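Local coordinates for protein BauA (Acinetobacter baumannii, PDB 6HCP) that acts as the outer-membrane receptor for ferric preacinetobactin and probably carries this iron-loaded siderophore across the membrane in a TonB-dependent manner, at residues H574-D585 with P605-D616. Sequence-based numbering, arbitrary orientation.
Sequences HVRLMGGFTYLD and PKNQAKLGAEWD. With C8E ((hydroxyethyloxy)tri(ethyloxy)octane), chain B.
Val575-Asp585 and Asn607-Asp616 run antiparallel, at 174° with axes 4.6 Å apart, and backbone hydrogen bonds link the two segments from His574-Asp616 to Leu584-Lys606. On the face carrying Met578 and Lys610, Arg576 reaches across to two acids, its chain bent at chi3 (-68°). Arg576 NE and NH1 converge side-on on the single oxygen Glu614 OE1, NE at 2.8 Å, approaching it on its anti side; the guanidinium and this carboxylate stand almost perpendicular. Arg576 NH1 and NH2 take Asp616 end-on, Arg576 NH2 lying 2.8 Å from Asp616 OD2, both nitrogens above the carboxylate plane. Arg657 forms a further salt bridge to Glu614, and Thr625 hydrogen-bonds Asp616, extending the network. Further along this face, Lys610 NZ bonds to backbone carbonyls of the plug, including that of Ile91, and Thr582 OG1 to that of Pro89, while one water bridges Thr582 OG1 and Lys606 O. The opposite face is mainly apolar: Val575 CG2 meets the Trp615 ring edge at CD1 (4.0 Å), and Phe581 CD2 rests on Ala609 CB (3.5 Å). A detergent's octyl tail passes beside Phe581 CB, and its ether O9 comes 3.4 Å from Asn607 CB. Polar lumen-side and apolar lipid-side faces on one meander hairpin characterise the transmembrane beta-barrel of TonB-dependent receptors.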
# COMPACT_ATOMS: atom_id res chain seq x y z
N HIS A 574 17.20 -19.10 15.08
CA HIS A 574 16.74 -18.49 13.84
C HIS A 574 15.81 -17.30 14.10
O HIS A 574 15.19 -16.81 13.16
CB HIS A 574 16.05 -19.53 12.94
CG HIS A 574 16.90 -20.72 12.66
ND1 HIS A 574 18.20 -20.60 12.20
CD2 HIS A 574 16.69 -22.03 12.92
CE1 HIS A 574 18.73 -21.81 12.09
NE2 HIS A 574 17.81 -22.70 12.52
N VAL A 575 15.69 -16.87 15.35
CA VAL A 575 14.87 -15.71 15.71
C VAL A 575 15.73 -14.70 16.48
O VAL A 575 16.46 -15.07 17.42
CB VAL A 575 13.65 -16.12 16.55
CG1 VAL A 575 12.84 -14.92 17.03
CG2 VAL A 575 12.76 -17.08 15.76
N ARG A 576 15.54 -13.42 16.16
CA ARG A 576 16.10 -12.33 16.92
C ARG A 576 14.96 -11.41 17.37
O ARG A 576 14.02 -11.19 16.63
CB ARG A 576 17.14 -11.59 16.07
CG ARG A 576 18.36 -12.44 15.76
CD ARG A 576 19.30 -11.77 14.80
NE ARG A 576 18.74 -11.65 13.47
CZ ARG A 576 18.64 -12.65 12.60
NH1 ARG A 576 17.99 -12.45 11.47
NH2 ARG A 576 19.12 -13.85 12.87
N LEU A 577 15.08 -10.90 18.59
CA LEU A 577 14.07 -10.05 19.19
C LEU A 577 14.76 -8.96 20.02
O LEU A 577 15.57 -9.30 20.90
CB LEU A 577 13.22 -10.93 20.10
CG LEU A 577 11.94 -10.32 20.63
CD1 LEU A 577 11.02 -9.93 19.47
CD2 LEU A 577 11.25 -11.33 21.53
N MET A 578 14.40 -7.70 19.77
CA MET A 578 14.92 -6.52 20.51
C MET A 578 13.74 -5.56 20.78
O MET A 578 12.93 -5.30 19.89
CB MET A 578 15.96 -5.75 19.69
CG MET A 578 17.28 -6.47 19.49
SD MET A 578 18.28 -5.73 18.15
CE MET A 578 18.48 -4.06 18.76
N GLY A 579 13.65 -5.06 22.01
CA GLY A 579 12.64 -4.08 22.33
C GLY A 579 12.40 -3.98 23.81
O GLY A 579 13.26 -4.32 24.62
N GLY A 580 11.23 -3.46 24.16
CA GLY A 580 10.88 -3.27 25.53
C GLY A 580 9.69 -2.35 25.71
O GLY A 580 9.04 -1.90 24.73
N PHE A 581 9.42 -2.08 26.98
CA PHE A 581 8.30 -1.27 27.45
C PHE A 581 8.85 -0.29 28.49
O PHE A 581 9.69 -0.64 29.31
CB PHE A 581 7.22 -2.14 28.10
CG PHE A 581 6.74 -3.28 27.23
CD1 PHE A 581 7.47 -4.46 27.13
CD2 PHE A 581 5.61 -3.14 26.44
CE1 PHE A 581 7.09 -5.45 26.24
CE2 PHE A 581 5.19 -4.17 25.62
CZ PHE A 581 5.96 -5.30 25.47
N THR A 582 8.35 0.95 28.44
CA THR A 582 8.67 1.93 29.47
C THR A 582 7.42 2.67 29.92
O THR A 582 6.49 2.88 29.14
CB THR A 582 9.67 2.97 28.99
OG1 THR A 582 9.12 3.48 27.77
CG2 THR A 582 11.07 2.41 28.82
N TYR A 583 7.40 3.00 31.21
CA TYR A 583 6.51 3.99 31.78
C TYR A 583 7.36 5.16 32.30
O TYR A 583 8.35 4.94 33.01
CB TYR A 583 5.68 3.43 32.94
CG TYR A 583 4.88 4.47 33.67
CD1 TYR A 583 3.77 5.07 33.07
CD2 TYR A 583 5.30 4.98 34.89
CE1 TYR A 583 3.12 6.15 33.66
CE2 TYR A 583 4.64 6.02 35.52
CZ TYR A 583 3.55 6.61 34.90
OH TYR A 583 2.88 7.62 35.55
N LEU A 584 7.01 6.37 31.87
CA LEU A 584 7.70 7.58 32.27
C LEU A 584 6.69 8.56 32.87
O LEU A 584 5.62 8.78 32.29
CB LEU A 584 8.36 8.17 31.02
CG LEU A 584 9.01 9.54 31.17
CD1 LEU A 584 10.29 9.41 31.97
CD2 LEU A 584 9.28 10.15 29.81
N ASP A 585 7.08 9.17 33.99
CA ASP A 585 6.32 10.22 34.62
C ASP A 585 7.19 11.48 34.65
O ASP A 585 7.99 11.65 35.57
CB ASP A 585 5.88 9.80 36.02
CG ASP A 585 5.14 10.88 36.77
OD1 ASP A 585 4.41 11.62 36.09
OD2 ASP A 585 5.47 11.10 37.96
N PRO A 605 6.09 11.03 25.40
CA PRO A 605 4.98 10.18 25.81
C PRO A 605 5.28 9.56 27.17
O PRO A 605 6.45 9.32 27.50
CB PRO A 605 4.96 9.09 24.73
CG PRO A 605 6.38 8.98 24.28
CD PRO A 605 6.95 10.39 24.38
N LYS A 606 4.23 9.21 27.91
CA LYS A 606 4.41 8.52 29.19
C LYS A 606 4.59 7.01 28.99
O LYS A 606 5.28 6.38 29.76
CB LYS A 606 3.23 8.79 30.11
CG LYS A 606 3.20 10.22 30.62
CD LYS A 606 2.04 10.51 31.55
CE LYS A 606 2.30 10.11 32.97
NZ LYS A 606 1.44 10.92 33.87
N ASN A 607 4.05 6.47 27.90
CA ASN A 607 4.13 5.01 27.66
C ASN A 607 4.78 4.78 26.30
O ASN A 607 4.33 5.33 25.32
CB ASN A 607 2.76 4.34 27.71
CG ASN A 607 2.00 4.62 29.01
OD1 ASN A 607 2.60 4.71 30.06
ND2 ASN A 607 0.69 4.51 28.97
N GLN A 608 5.69 3.79 26.23
CA GLN A 608 6.22 3.31 24.96
C GLN A 608 6.32 1.79 25.00
O GLN A 608 6.68 1.20 26.02
CB GLN A 608 7.62 3.85 24.67
CG GLN A 608 7.70 5.35 24.49
CD GLN A 608 9.00 5.72 23.80
OE1 GLN A 608 9.52 4.96 23.00
NE2 GLN A 608 9.66 6.73 24.31
N ALA A 609 6.02 1.18 23.86
CA ALA A 609 6.24 -0.24 23.64
C ALA A 609 6.82 -0.42 22.24
O ALA A 609 6.27 0.12 21.26
CB ALA A 609 4.94 -0.99 23.76
N LYS A 610 7.99 -1.05 22.17
CA LYS A 610 8.67 -1.25 20.92
C LYS A 610 9.10 -2.72 20.83
O LYS A 610 9.59 -3.27 21.79
CB LYS A 610 9.89 -0.33 20.81
CG LYS A 610 9.57 1.14 20.65
CD LYS A 610 10.78 2.06 20.70
CE LYS A 610 10.40 3.51 20.51
NZ LYS A 610 11.56 4.41 20.67
N LEU A 611 8.99 -3.28 19.63
CA LEU A 611 9.48 -4.63 19.40
C LEU A 611 9.93 -4.76 17.95
O LEU A 611 9.20 -4.43 17.03
CB LEU A 611 8.36 -5.64 19.70
CG LEU A 611 8.75 -7.11 19.53
CD1 LEU A 611 9.94 -7.45 20.40
CD2 LEU A 611 7.57 -8.02 19.86
N GLY A 612 11.17 -5.23 17.79
CA GLY A 612 11.72 -5.58 16.50
C GLY A 612 12.08 -7.06 16.49
O GLY A 612 12.68 -7.57 17.44
N ALA A 613 11.56 -7.78 15.50
CA ALA A 613 11.76 -9.21 15.41
C ALA A 613 12.31 -9.52 14.03
O ALA A 613 11.97 -8.83 13.05
CB ALA A 613 10.47 -9.96 15.66
N GLU A 614 13.14 -10.57 13.96
CA GLU A 614 13.62 -11.11 12.71
C GLU A 614 13.52 -12.64 12.78
O GLU A 614 13.72 -13.24 13.84
CB GLU A 614 15.06 -10.69 12.44
CG GLU A 614 15.27 -9.20 12.21
CD GLU A 614 16.64 -8.83 11.67
OE1 GLU A 614 17.56 -9.66 11.83
OE2 GLU A 614 16.77 -7.76 11.07
N TRP A 615 13.24 -13.26 11.62
CA TRP A 615 13.11 -14.71 11.51
C TRP A 615 13.84 -15.18 10.24
O TRP A 615 13.68 -14.57 9.18
CB TRP A 615 11.62 -15.12 11.52
CG TRP A 615 11.38 -16.56 11.21
CD1 TRP A 615 11.75 -17.65 11.96
CD2 TRP A 615 10.67 -17.10 10.07
NE1 TRP A 615 11.36 -18.81 11.35
CE2 TRP A 615 10.70 -18.51 10.19
CE3 TRP A 615 10.05 -16.53 8.95
CZ2 TRP A 615 10.13 -19.34 9.23
CZ3 TRP A 615 9.47 -17.36 8.01
CH2 TRP A 615 9.51 -18.74 8.16
N ASP A 616 14.76 -16.13 10.41
CA ASP A 616 15.62 -16.64 9.34
C ASP A 616 15.10 -18.02 8.86
O ASP A 616 14.65 -18.84 9.66
CB ASP A 616 17.05 -16.85 9.83
CG ASP A 616 17.83 -15.59 10.15
OD1 ASP A 616 17.43 -14.50 9.68
OD2 ASP A 616 18.90 -15.73 10.75
C1 C8E B . 7.99 -2.33 32.98
C2 C8E B . 6.60 -2.35 32.38
C3 C8E B . 6.27 -1.03 31.68
C4 C8E B . 4.88 -1.13 31.03
C5 C8E B . 4.55 0.08 30.17
C6 C8E B . 3.48 -0.25 29.13
C7 C8E B . 3.38 0.85 28.08
C8 C8E B . 2.69 0.40 26.78
O9 C8E B . 1.96 1.46 26.18
C10 C8E B . 2.06 1.62 24.76
C11 C8E B . 1.26 2.81 24.26
O12 C8E B . -0.04 2.49 23.78
C13 C8E B . -1.09 3.18 24.52
C14 C8E B . -1.86 4.23 23.68
O15 C8E B . -2.32 5.43 24.38
C16 C8E B . -2.69 6.53 23.49
C17 C8E B . -3.10 7.88 24.16
O18 C8E B . -3.67 8.72 23.11
O HOH W 1 19.54 -18.15 11.55
O HOH W 2 7.79 5.85 28.41